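Local coordinates for protein sugar kinase (Agrobacterium tumefaciens, PDB 2RBC) that probably transfers phosphate from ATP to a sugar or related substrate, as a ribokinase-type carbohydrate kinase of the pfkB family, at residues 66-71 with 186-191; 74-79 with 282-287; 123-128 with 270-275; 170-175 with 201-206; 215-220 with 232-237. One frame throughout, in Å; residues are numbered along the deposited sequence. Where two conformers were deposited one is given.

In the fold
From the N terminus, helix 68-78 opens contact 1 at its start and contact 2 at its end. Strand 121-127 then opens contact 3, and helix 168-180 opens contact 4. Contact 1 closes at 186-191, so it crosses contacts 2, 3 and 4. Contact 4 closes at 201-206, and contact 5 follows in series within 215-237. Contacts 4 and 5 both nest inside contact 3, which closes at 270-275. Contact 3 in turn nests inside contact 2, closed at 282-287. Together they join the four-stranded lid to the main domain (contact 3), helix 68-78 to the large sheet and helix 274-287 (contacts 1 and 2), helix 168-180 to the turn before strand 206-210 (contact 4), and helix 211-218 to helix 223-233 (contact 5).

Contact 1: 66-71 with 186-191; sequences EGMASS and ILDGDV
In this ribokinase-like alpha/beta fold, the first turn of helix 68-78 meets the end of strand 185-189. The contact is small and is carried by one side chain, M68, a selenomethionine. It reaches across to two carboxylates, and no hydrogen bond joins the segments. CG of M68 lies anti to its carbonyl carbon (chi1 -64°), which points the chain at the strand. The base of the side chain meets the first acid: M68 CB is 3.8 Å from D188 OD2. Further out, the selenium atom SE of M68 lies 3.8 Å from D190 OD2 and 4.0 Å from D190 CB. M68 also touches D164 and D276 of the same chain.

G67 takes the N-cap position, and its O accepts from S71 N at 2.9 Å. It has positive phi (115°), a backbone conformation glycine adopts readily. On the other side, G189 is the centre of an inverse gamma turn. This turn separates the two acids along the chain.

D190 is held by its other oxygen. OD1 bonds to S210 OG. It also accepts from V191 N at 2.8 Å, met on its anti side, 22° out of the carboxylate plane.

Contact 2: 74-79 with 282-287; sequences YAVHRM and FALAMA. With SO4 (sulfate ion), chain D.
L284 of helix 274-287 presses its CD2 methyl against the C-terminal end of helix 68-78. This is buried helix-to-helix packing in the ribokinase-type alpha/beta domain. L284 CD2 lies 3.3 Å from M79 O and 3.6 Å from M79 CB. The same methyl is 3.7 Å from V76 O, so it sits against two carbonyl oxygens of the helix end. The other branch is looser: L284 CD1 stays 4.5 Å from V76 CG1. With CG anti to the backbone N (chi1 179°), L284 extends directly at the neighbouring helix. No hydrogen bond crosses between the segments.

The next shell fixes M79, a selenomethionine and the first residue to leave helical angles. Its bends at chi2 and chi3 turn the selenium away from 282-287, so of its side chain only CB meets L284. The side chain also meets L298 and T322. R319 donates from NH1 to M79 O and also touches L284. The oxygen beside the leucine methyl therefore has a polar partner as well.

R78 lies on another side of the helix and does not touch 282-287. Its CG rests 3.6 Å above the ring plane of Y74, offset toward the rim. R313 makes a cation-pi contact with the same tyrosine. R78 NE bonds to A316 O. The far edge of its guanidinium holds a sulfate, probably from the crystallisation liquor, with the sulfur in the guanidinium plane. R78 NH1 gives a weak bond to sulfate O2. R78 NH2 donates to sulfate O1 at 2.9 Å, with an angle of 164°.

Contact 3: 123-128 with 270-275; sequences STIIID and DTLAAG. With EDO (1,2-ethanediol), chain H; EDO (1,2-ethanediol), chain L.
I125 and I127, on strand 121-127 of the four-stranded lid, face the loop that leads into helix 274-287. That loop carries the start of the DTxxxGD signature of pfkB kinases. In relatives this region forms the anion hole for the phosphate being transferred.

Apolar packing makes the direct contact. I125 and L272 reach toward each other tip to tip, with I125 CD1 3.7 Å from L272 CD2 and 4.1 Å from L272 CD1. I125 CG1 is anti to the carbonyl carbon (chi1 -53°) and the chain runs on extended, which carries CD1 out to L272. I127 CD1 sits further off, 4.4 Å from L272 CD2. It also lies 4.1 Å from D270 OD2, where the two side chains cross at about a right angle.

Hydrogen bonds shape the loop instead of joining the segments. D270 OD2 accepts from the backbone N of both G311 and G312. D270 OD1 takes L272 N in an Asx turn. A type II turn follows from T271 to A274, and A273 is the N-cap of the helix.

T124 and I126, on the other side of the strand, meet the second subunit. I126 packs on V136 of that subunit, and T124 OG1 bonds to its T124 OG1.

The Asx bond itself measures 2.9 Å from L272 N to D270 OD1, approached from above the carboxylate plane, 45° out of it.

Contact 4: 170-175 with 201-206; sequences LALDVL and APAATH
A203, in the short 3-10 turn that precedes strand 206-210, plugs into the side of helix 168-180. That helix is the crossover of a beta-alpha-beta unit, running from strand 160-163 to the parallel strand 185-189. Turn and helix pack on the same face of the large sheet: L175 rests on V163 and A185, and A204 rests on L187.

The tight, buried part is the meeting of L175 with the two alanines. A203 CB lies 3.7 Å from L175 CB. L175 has CG beside the backbone N (chi1 -67°), and its chain then runs on past A203. Its CD1 reaches A204 CB at 4.2 Å. All of this is apolar, and no hydrogen bond spans the two segments.

The outer side is looser. L172, one helical turn before L175, is partly exposed and closes over the edge of the same methyl with CD1 alone, 3.8 Å from A203 CB. It gets there with CG anti to the backbone N (chi1 -176°). P202 is exposed and touches a crystal neighbour. Its O is nevertheless tied to the helix by R179 NH1.

Past the packed methyls the chain enters the sheet. T205 OG1 takes the backbone N of A185. The same OG1 also lies in the plane of the H206 ring, at its edge, and is hydrogen-bonded to H206 ND1 at 2.8 Å.

Contact 5: 215-220 with 232-237; sequences TRLTGL and ARYPQT. With SO4 (sulfate ion), chain E.
R233 reaches from one helix end to another and donates from NH1 to the backbone oxygen of L217. The bond joins helix 223-233 to the end of helix 211-218, two consecutive helices at the rim of the ribokinase-like domain. It is 3.0 Å from R233 NH1 to L217 O and nearly straight at 171°. The oxygen lies in the guanidinium plane, at its edge. Seen from L217 the approach is less regular, because NH1 stands above the carbonyl plane, 56° out of it. A water closes a second path, donating to L217 O and accepting from R233 NH2 at 3.0 Å. R233 is extended from CG to NE, which gives it the length to span the gap.

Packing beside this bond is light. The side chains of L217 and R233 run antiparallel alongside each other, with L217 CG 3.8 Å from R233 NH1. L217 was modelled in two conformers; in the one described, its CD2 lies 4.2 Å from Y234 OH. R233 CB sits 3.8 Å above the Y234 ring plane, over the centre.

The first helix ends at T218, and G219, with positive phi, is the first residue to leave it. R216 lies away from 232-237. Its NH1 donates to O4 of a sulfate, probably from the crystallisation liquor, and the same ion is hydrogen-bonded to V194 N. T218 OG1 bonds to A214 O and, in an ST turn, accepts from L220 N at 3.0 Å.

Contact 1: 66-71 with 186-191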
# COMPACT_ATOMS: atom_id res chain seq x y z
N GLU A 66 -1.60 12.42 2.85
CA GLU A 66 -2.44 13.41 2.24
C GLU A 66 -3.90 13.11 2.59
O GLU A 66 -4.17 12.64 3.68
CB GLU A 66 -2.10 13.51 0.72
CG GLU A 66 -2.31 12.24 -0.09
CD GLU A 66 -1.82 12.38 -1.51
OE1 GLU A 66 -1.23 13.44 -1.85
OE2 GLU A 66 -2.07 11.47 -2.32
N GLY A 67 -4.86 13.40 1.73
CA GLY A 67 -6.27 13.44 2.14
C GLY A 67 -6.75 14.87 1.99
O GLY A 67 -5.96 15.77 1.90
N MSE A 68 -8.06 15.08 1.88
CA MSE A 68 -8.58 16.39 1.56
C MSE A 68 -8.07 17.48 2.50
O MSE A 68 -7.45 18.41 2.06
CB MSE A 68 -10.09 16.37 1.53
CG MSE A 68 -10.62 15.46 0.43
SE MSE A 68 -12.56 15.26 0.57
CE MSE A 68 -12.70 14.18 2.21
N ALA A 69 -8.35 17.35 3.80
CA ALA A 69 -7.89 18.40 4.74
C ALA A 69 -6.37 18.54 4.80
O ALA A 69 -5.83 19.65 4.99
CB ALA A 69 -8.43 18.19 6.15
N SER A 70 -5.67 17.42 4.71
CA SER A 70 -4.22 17.41 4.91
C SER A 70 -3.52 18.14 3.75
O SER A 70 -2.57 18.88 3.94
CB SER A 70 -3.71 15.97 4.99
OG SER A 70 -4.15 15.38 6.19
N SER A 71 -4.01 17.88 2.55
CA SER A 71 -3.48 18.49 1.35
C SER A 71 -3.82 20.01 1.29
O SER A 71 -3.03 20.81 0.82
CB SER A 71 -4.07 17.77 0.13
OG SER A 71 -3.55 16.45 -0.00
N ILE A 186 -15.14 27.78 6.10
CA ILE A 186 -15.18 27.31 4.71
C ILE A 186 -15.42 25.80 4.67
O ILE A 186 -14.76 25.03 5.37
CB ILE A 186 -13.89 27.73 3.94
CG1 ILE A 186 -13.72 29.27 4.03
CG2 ILE A 186 -13.97 27.32 2.49
CD1 ILE A 186 -12.36 29.75 4.00
N LEU A 187 -16.39 25.40 3.86
CA LEU A 187 -16.70 24.01 3.65
C LEU A 187 -16.20 23.58 2.29
O LEU A 187 -16.59 24.15 1.31
CB LEU A 187 -18.20 23.75 3.75
CG LEU A 187 -18.69 22.32 3.45
CD1 LEU A 187 -18.14 21.26 4.42
CD2 LEU A 187 -20.22 22.25 3.39
N ASP A 188 -15.34 22.56 2.28
CA ASP A 188 -14.97 21.80 1.10
C ASP A 188 -16.11 20.80 0.93
O ASP A 188 -16.22 19.84 1.67
CB ASP A 188 -13.64 21.08 1.34
CG ASP A 188 -13.30 20.04 0.28
OD1 ASP A 188 -14.02 19.94 -0.76
OD2 ASP A 188 -12.28 19.35 0.49
N GLY A 189 -17.00 21.10 -0.00
CA GLY A 189 -18.20 20.32 -0.19
C GLY A 189 -17.93 19.32 -1.28
O GLY A 189 -18.32 19.51 -2.45
N ASP A 190 -17.23 18.26 -0.92
CA ASP A 190 -16.98 17.16 -1.83
C ASP A 190 -17.97 16.01 -1.60
O ASP A 190 -18.82 16.08 -0.75
CB ASP A 190 -15.56 16.66 -1.64
CG ASP A 190 -14.93 16.14 -2.92
OD1 ASP A 190 -15.64 15.73 -3.88
OD2 ASP A 190 -13.69 16.23 -2.97
N VAL A 191 -17.84 14.97 -2.40
CA VAL A 191 -18.78 13.88 -2.42
C VAL A 191 -18.90 13.24 -1.05
O VAL A 191 -17.91 12.99 -0.35
CB VAL A 191 -18.37 12.86 -3.50
CG1 VAL A 191 -19.19 11.64 -3.38
CG2 VAL A 191 -18.55 13.50 -4.89

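Contact 2: 74-79 with 282-287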
# COMPACT_ATOMS: atom_id res chain seq x y z
N TYR A 74 -1.37 21.54 3.59
CA TYR A 74 -0.13 21.67 2.89
C TYR A 74 -0.14 22.87 1.93
O TYR A 74 0.81 23.63 1.88
CB TYR A 74 0.19 20.38 2.17
CG TYR A 74 1.52 20.39 1.46
CD1 TYR A 74 2.70 20.57 2.16
CD2 TYR A 74 1.59 20.23 0.10
CE1 TYR A 74 3.92 20.60 1.53
CE2 TYR A 74 2.82 20.22 -0.56
CZ TYR A 74 3.98 20.42 0.16
OH TYR A 74 5.20 20.41 -0.48
N ALA A 75 -1.21 23.05 1.20
CA ALA A 75 -1.36 24.20 0.30
C ALA A 75 -1.33 25.53 1.05
O ALA A 75 -0.70 26.48 0.59
CB ALA A 75 -2.65 24.07 -0.52
N VAL A 76 -1.98 25.61 2.20
CA VAL A 76 -1.91 26.82 3.02
C VAL A 76 -0.45 27.17 3.32
O VAL A 76 -0.05 28.32 3.16
CB VAL A 76 -2.74 26.71 4.34
CG1 VAL A 76 -2.40 27.91 5.28
CG2 VAL A 76 -4.24 26.68 4.01
N HIS A 77 0.32 26.19 3.79
CA HIS A 77 1.73 26.35 4.07
C HIS A 77 2.52 26.81 2.83
O HIS A 77 3.25 27.80 2.87
CB HIS A 77 2.31 25.04 4.58
CG HIS A 77 3.79 24.99 4.55
ND1 HIS A 77 4.58 25.74 5.39
CD2 HIS A 77 4.64 24.26 3.78
CE1 HIS A 77 5.85 25.48 5.13
NE2 HIS A 77 5.91 24.60 4.15
N ARG A 78 2.34 26.10 1.73
CA ARG A 78 3.08 26.38 0.51
C ARG A 78 2.79 27.78 -0.00
O ARG A 78 3.67 28.42 -0.58
CB ARG A 78 2.74 25.39 -0.57
CG ARG A 78 3.23 23.96 -0.29
CD ARG A 78 4.73 23.87 -0.44
NE ARG A 78 5.10 23.90 -1.85
CZ ARG A 78 6.34 23.97 -2.30
NH1 ARG A 78 7.36 24.08 -1.48
NH2 ARG A 78 6.56 23.98 -3.61
N MSE A 79 1.56 28.23 0.23
CA MSE A 79 1.09 29.54 -0.23
C MSE A 79 1.36 30.69 0.74
O MSE A 79 0.89 31.80 0.54
CB MSE A 79 -0.38 29.46 -0.53
CG MSE A 79 -0.74 28.51 -1.65
SE MSE A 79 0.06 28.97 -3.40
CE MSE A 79 -1.24 30.31 -3.98
N PHE A 282 -7.76 29.01 -1.28
CA PHE A 282 -8.93 29.83 -1.16
C PHE A 282 -9.17 30.22 0.28
O PHE A 282 -9.49 31.34 0.58
CB PHE A 282 -10.15 29.10 -1.73
CG PHE A 282 -11.38 29.95 -1.75
CD1 PHE A 282 -11.61 30.84 -2.79
CD2 PHE A 282 -12.29 29.89 -0.70
CE1 PHE A 282 -12.71 31.67 -2.79
CE2 PHE A 282 -13.42 30.72 -0.70
CZ PHE A 282 -13.62 31.61 -1.75
N ALA A 283 -9.01 29.26 1.18
CA ALA A 283 -9.12 29.50 2.60
C ALA A 283 -8.09 30.51 3.11
O ALA A 283 -8.43 31.43 3.85
CB ALA A 283 -9.01 28.20 3.35
N LEU A 284 -6.84 30.36 2.68
CA LEU A 284 -5.85 31.37 2.95
C LEU A 284 -6.22 32.73 2.35
O LEU A 284 -6.10 33.72 3.04
CB LEU A 284 -4.44 30.91 2.54
CG LEU A 284 -3.27 31.90 2.75
CD1 LEU A 284 -3.09 32.18 4.22
CD2 LEU A 284 -2.00 31.32 2.12
N ALA A 285 -6.68 32.77 1.10
CA ALA A 285 -7.08 34.06 0.47
C ALA A 285 -8.18 34.78 1.30
O ALA A 285 -8.16 35.99 1.47
CB ALA A 285 -7.53 33.84 -0.98
N MSE A 286 -9.15 34.00 1.79
CA MSE A 286 -10.17 34.53 2.70
C MSE A 286 -9.60 35.06 4.02
O MSE A 286 -9.97 36.15 4.46
CB MSE A 286 -11.27 33.50 2.99
CG MSE A 286 -12.09 33.07 1.81
SE MSE A 286 -12.98 34.50 0.83
CE MSE A 286 -11.59 34.86 -0.55
N ALA A 287 -8.68 34.33 4.63
CA ALA A 287 -8.03 34.76 5.86
C ALA A 287 -7.27 36.08 5.60
O ALA A 287 -7.25 37.01 6.43
CB ALA A 287 -7.10 33.64 6.39
S SO4 D . 10.44 24.04 -3.14
O1 SO4 D . 9.37 23.93 -4.13
O2 SO4 D . 10.27 23.03 -2.10
O3 SO4 D . 11.72 23.73 -3.78
O4 SO4 D . 10.44 25.41 -2.60

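Contact 3: 123-128 with 270-275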
# COMPACT_ATOMS: atom_id res chain seq x y z
N SER A 123 -4.47 4.38 1.53
CA SER A 123 -4.97 3.93 0.23
C SER A 123 -3.88 3.52 -0.74
O SER A 123 -2.78 4.05 -0.70
CB SER A 123 -5.77 5.04 -0.45
OG SER A 123 -6.76 5.57 0.42
N THR A 124 -4.20 2.57 -1.63
CA THR A 124 -3.41 2.38 -2.84
C THR A 124 -4.09 3.13 -3.99
O THR A 124 -5.30 2.99 -4.20
CB THR A 124 -3.20 0.91 -3.18
OG1 THR A 124 -2.14 0.40 -2.36
CG2 THR A 124 -2.84 0.71 -4.66
N ILE A 125 -3.30 3.91 -4.73
CA ILE A 125 -3.78 4.55 -5.95
C ILE A 125 -2.84 4.18 -7.09
O ILE A 125 -1.65 4.42 -6.99
CB ILE A 125 -3.92 6.07 -5.82
CG1 ILE A 125 -4.76 6.42 -4.59
CG2 ILE A 125 -4.56 6.66 -7.07
CD1 ILE A 125 -4.94 7.91 -4.31
N ILE A 126 -3.39 3.55 -8.13
CA ILE A 126 -2.63 3.14 -9.32
C ILE A 126 -2.99 4.16 -10.39
O ILE A 126 -4.16 4.29 -10.74
CB ILE A 126 -2.97 1.71 -9.75
CG1 ILE A 126 -2.74 0.71 -8.59
CG2 ILE A 126 -2.15 1.30 -10.99
CD1 ILE A 126 -3.42 -0.62 -8.73
N ILE A 127 -1.97 4.90 -10.85
CA ILE A 127 -2.11 6.01 -11.79
C ILE A 127 -1.40 5.64 -13.11
O ILE A 127 -0.17 5.47 -13.15
CB ILE A 127 -1.51 7.29 -11.19
CG1 ILE A 127 -1.99 7.49 -9.75
CG2 ILE A 127 -1.81 8.48 -12.05
CD1 ILE A 127 -1.50 8.74 -9.08
N ASP A 128 -2.19 5.47 -14.17
CA ASP A 128 -1.65 5.06 -15.47
C ASP A 128 -1.06 6.25 -16.21
O ASP A 128 -1.02 7.38 -15.69
CB ASP A 128 -2.69 4.26 -16.32
CG ASP A 128 -3.86 5.12 -16.81
OD1 ASP A 128 -3.84 6.34 -16.62
OD2 ASP A 128 -4.81 4.54 -17.38
N ASP A 270 -1.30 14.83 -13.31
CA ASP A 270 -1.87 14.17 -12.14
C ASP A 270 -2.79 15.14 -11.43
O ASP A 270 -2.34 16.08 -10.79
CB ASP A 270 -0.75 13.65 -11.23
CG ASP A 270 -1.27 12.98 -9.96
OD1 ASP A 270 -2.48 12.76 -9.82
OD2 ASP A 270 -0.43 12.70 -9.09
N THR A 271 -4.09 14.93 -11.56
CA THR A 271 -5.07 15.83 -10.95
C THR A 271 -5.39 15.44 -9.50
O THR A 271 -6.15 16.11 -8.85
CB THR A 271 -6.37 15.87 -11.75
OG1 THR A 271 -6.97 14.58 -11.67
CG2 THR A 271 -6.13 16.24 -13.20
N LEU A 272 -4.78 14.39 -8.97
CA LEU A 272 -5.01 14.01 -7.57
C LEU A 272 -4.66 15.19 -6.67
O LEU A 272 -3.60 15.76 -6.81
CB LEU A 272 -4.17 12.77 -7.23
CG LEU A 272 -4.35 12.12 -5.87
CD1 LEU A 272 -5.80 11.72 -5.61
CD2 LEU A 272 -3.40 10.90 -5.77
N ALA A 273 -5.58 15.58 -5.77
CA ALA A 273 -5.37 16.69 -4.80
C ALA A 273 -5.55 18.11 -5.36
O ALA A 273 -5.33 19.08 -4.64
CB ALA A 273 -3.99 16.56 -4.09
N ALA A 274 -5.92 18.24 -6.63
CA ALA A 274 -6.04 19.54 -7.29
C ALA A 274 -7.05 20.41 -6.54
O ALA A 274 -6.76 21.54 -6.17
CB ALA A 274 -6.45 19.36 -8.77
N GLY A 275 -8.21 19.83 -6.25
CA GLY A 275 -9.29 20.50 -5.49
C GLY A 275 -8.85 20.90 -4.11
O GLY A 275 -9.17 21.98 -3.63
C1 EDO H . 0.60 0.08 -0.47
O1 EDO H . 1.25 -1.20 -0.43
C2 EDO H . -0.75 0.05 0.27
O2 EDO H . -1.63 1.09 -0.19
C1 EDO L . -10.10 14.47 -12.37
O1 EDO L . -9.12 13.74 -13.14
C2 EDO L . -10.63 13.62 -11.21
O2 EDO L . -10.37 14.24 -9.93

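Contact 4: 170-175 with 201-206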
# COMPACT_ATOMS: atom_id res chain seq x y z
N LEU A 170 -17.22 16.83 14.01
CA LEU A 170 -16.22 17.85 14.35
C LEU A 170 -16.32 19.05 13.39
O LEU A 170 -16.28 20.20 13.81
CB LEU A 170 -14.81 17.26 14.36
CG LEU A 170 -13.67 18.25 14.75
CD1 LEU A 170 -13.89 19.01 16.11
CD2 LEU A 170 -12.36 17.50 14.74
N ALA A 171 -16.47 18.75 12.10
CA ALA A 171 -16.59 19.78 11.05
C ALA A 171 -17.73 20.76 11.35
O ALA A 171 -17.55 21.96 11.23
CB ALA A 171 -16.80 19.13 9.71
N LEU A 172 -18.88 20.23 11.77
CA LEU A 172 -20.03 21.06 12.12
C LEU A 172 -19.68 22.02 13.23
O LEU A 172 -20.00 23.21 13.18
CB LEU A 172 -21.20 20.18 12.56
CG LEU A 172 -22.51 20.90 12.87
CD1 LEU A 172 -22.99 21.77 11.69
CD2 LEU A 172 -23.58 19.87 13.25
N ASP A 173 -19.00 21.52 14.24
CA ASP A 173 -18.63 22.34 15.39
C ASP A 173 -17.63 23.41 15.03
O ASP A 173 -17.73 24.55 15.49
CB ASP A 173 -17.97 21.49 16.45
CG ASP A 173 -18.95 20.81 17.36
OD1 ASP A 173 -20.18 21.09 17.26
OD2 ASP A 173 -18.46 19.99 18.18
N VAL A 174 -16.63 23.03 14.23
CA VAL A 174 -15.60 24.00 13.83
C VAL A 174 -16.20 25.15 12.98
O VAL A 174 -15.88 26.34 13.18
CB VAL A 174 -14.42 23.29 13.11
CG1 VAL A 174 -13.52 24.33 12.46
CG2 VAL A 174 -13.61 22.37 14.13
N LEU A 175 -17.06 24.79 12.04
CA LEU A 175 -17.73 25.79 11.23
C LEU A 175 -18.57 26.73 12.09
O LEU A 175 -18.51 27.93 11.92
CB LEU A 175 -18.62 25.18 10.12
CG LEU A 175 -17.91 24.44 8.99
CD1 LEU A 175 -18.96 23.70 8.09
CD2 LEU A 175 -17.02 25.37 8.16
N ALA A 201 -23.54 22.32 5.23
CA ALA A 201 -23.72 23.53 4.43
C ALA A 201 -24.30 24.73 5.21
O ALA A 201 -23.80 25.85 5.11
CB ALA A 201 -24.58 23.19 3.15
N PRO A 202 -25.36 24.50 6.02
CA PRO A 202 -25.93 25.64 6.75
C PRO A 202 -25.00 26.31 7.78
O PRO A 202 -25.25 27.47 8.12
CB PRO A 202 -27.15 25.04 7.46
CG PRO A 202 -27.48 23.81 6.65
CD PRO A 202 -26.15 23.28 6.26
N ALA A 203 -23.93 25.64 8.21
CA ALA A 203 -22.98 26.22 9.18
C ALA A 203 -21.87 27.08 8.61
O ALA A 203 -21.24 27.82 9.35
CB ALA A 203 -22.35 25.12 10.06
N ALA A 204 -21.66 27.03 7.29
CA ALA A 204 -20.50 27.65 6.66
C ALA A 204 -20.80 29.08 6.22
O ALA A 204 -21.95 29.43 5.94
CB ALA A 204 -20.02 26.82 5.45
N THR A 205 -19.77 29.91 6.14
CA THR A 205 -19.88 31.22 5.50
C THR A 205 -19.53 31.13 4.00
O THR A 205 -19.93 31.98 3.22
CB THR A 205 -18.93 32.24 6.19
OG1 THR A 205 -17.58 31.77 6.07
CG2 THR A 205 -19.27 32.43 7.70
N HIS A 206 -18.77 30.11 3.61
CA HIS A 206 -18.28 29.90 2.25
C HIS A 206 -18.29 28.43 1.96
O HIS A 206 -17.82 27.67 2.78
CB HIS A 206 -16.82 30.34 2.09
CG HIS A 206 -16.58 31.80 2.28
ND1 HIS A 206 -16.53 32.40 3.53
CD2 HIS A 206 -16.26 32.75 1.38
CE1 HIS A 206 -16.23 33.67 3.36
NE2 HIS A 206 -16.06 33.91 2.06

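Contact 5: 215-220 with 232-237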
# COMPACT_ATOMS: atom_id res chain seq x y z
N THR A 215 -23.70 18.22 -8.18
CA THR A 215 -24.60 17.42 -9.02
C THR A 215 -25.53 16.61 -8.15
O THR A 215 -26.72 16.57 -8.36
CB THR A 215 -23.78 16.48 -9.93
OG1 THR A 215 -22.85 17.25 -10.73
CG2 THR A 215 -24.68 15.68 -10.82
N ARG A 216 -24.96 15.95 -7.14
CA ARG A 216 -25.76 15.13 -6.28
C ARG A 216 -26.74 15.95 -5.47
O ARG A 216 -27.89 15.54 -5.29
CB ARG A 216 -24.89 14.32 -5.30
CG ARG A 216 -25.78 13.36 -4.49
CD ARG A 216 -25.03 12.49 -3.46
NE ARG A 216 -23.91 11.75 -4.03
CZ ARG A 216 -23.14 10.91 -3.34
NH1 ARG A 216 -23.36 10.68 -2.05
NH2 ARG A 216 -22.13 10.29 -3.95
N LEU A 217 -26.28 17.09 -4.98
CA LEU A 217 -27.10 17.92 -4.10
C LEU A 217 -28.28 18.56 -4.83
O LEU A 217 -29.35 18.70 -4.24
CB LEU A 217 -26.21 18.97 -3.39
CG LEU A 217 -26.78 19.72 -2.18
CD1 LEU A 217 -27.25 18.77 -1.05
CD2 LEU A 217 -25.72 20.69 -1.65
N THR A 218 -28.08 18.95 -6.09
CA THR A 218 -29.08 19.68 -6.87
C THR A 218 -29.84 18.79 -7.79
O THR A 218 -30.95 19.12 -8.22
CB THR A 218 -28.45 20.79 -7.75
OG1 THR A 218 -27.66 20.20 -8.81
CG2 THR A 218 -27.62 21.75 -6.90
N GLY A 219 -29.23 17.67 -8.12
CA GLY A 219 -29.78 16.79 -9.12
C GLY A 219 -29.79 17.36 -10.53
O GLY A 219 -30.56 16.87 -11.37
N LEU A 220 -28.96 18.37 -10.80
CA LEU A 220 -28.85 18.94 -12.14
C LEU A 220 -27.55 18.52 -12.79
O LEU A 220 -26.65 18.01 -12.14
CB LEU A 220 -28.95 20.47 -12.11
CG LEU A 220 -30.22 21.02 -11.47
CD1 LEU A 220 -30.21 22.53 -11.44
CD2 LEU A 220 -31.46 20.53 -12.18
N ALA A 232 -30.07 30.08 -3.87
CA ALA A 232 -31.40 30.23 -3.32
C ALA A 232 -31.51 29.45 -2.02
O ALA A 232 -32.15 29.92 -1.10
CB ALA A 232 -32.47 29.78 -4.31
N ARG A 233 -30.90 28.27 -1.96
CA ARG A 233 -30.91 27.44 -0.75
C ARG A 233 -30.11 28.04 0.41
O ARG A 233 -30.48 27.89 1.56
CB ARG A 233 -30.40 26.03 -1.05
CG ARG A 233 -31.36 25.22 -1.86
CD ARG A 233 -30.81 23.83 -2.04
NE ARG A 233 -31.62 23.08 -2.99
CZ ARG A 233 -31.31 21.87 -3.43
NH1 ARG A 233 -30.19 21.28 -3.03
NH2 ARG A 233 -32.10 21.27 -4.31
N TYR A 234 -29.01 28.69 0.08
CA TYR A 234 -28.04 29.24 1.03
C TYR A 234 -27.71 30.71 0.68
O TYR A 234 -26.56 31.04 0.36
CB TYR A 234 -26.77 28.41 0.98
CG TYR A 234 -27.00 26.94 1.12
CD1 TYR A 234 -27.55 26.40 2.27
CD2 TYR A 234 -26.68 26.07 0.08
CE1 TYR A 234 -27.79 25.03 2.38
CE2 TYR A 234 -26.89 24.73 0.18
CZ TYR A 234 -27.44 24.20 1.33
OH TYR A 234 -27.63 22.85 1.41
N PRO A 235 -28.73 31.58 0.67
CA PRO A 235 -28.57 32.89 0.04
C PRO A 235 -27.60 33.85 0.73
O PRO A 235 -27.13 34.79 0.11
CB PRO A 235 -30.00 33.46 0.03
CG PRO A 235 -30.65 32.81 1.19
CD PRO A 235 -30.11 31.40 1.17
N GLN A 236 -27.30 33.60 1.99
CA GLN A 236 -26.37 34.42 2.78
C GLN A 236 -24.95 33.84 2.79
O GLN A 236 -24.09 34.33 3.53
CB GLN A 236 -26.92 34.48 4.21
CG GLN A 236 -26.20 35.37 5.20
CD GLN A 236 -26.53 34.99 6.68
OE1 GLN A 236 -26.52 33.79 7.08
NE2 GLN A 236 -26.83 36.01 7.47
N THR A 237 -24.69 32.86 1.93
CA THR A 237 -23.45 32.12 1.91
C THR A 237 -22.75 32.36 0.57
O THR A 237 -23.42 32.39 -0.48
CB THR A 237 -23.76 30.63 2.11
OG1 THR A 237 -24.58 30.48 3.28
CG2 THR A 237 -22.51 29.75 2.28
S SO4 E . -26.84 9.80 -0.84
O1 SO4 E . -27.65 9.75 -2.06
O2 SO4 E . -27.67 9.61 0.34
O3 SO4 E . -25.78 8.78 -0.89
O4 SO4 E . -26.24 11.12 -0.77
O HOH W 1 -32.49 18.42 -5.00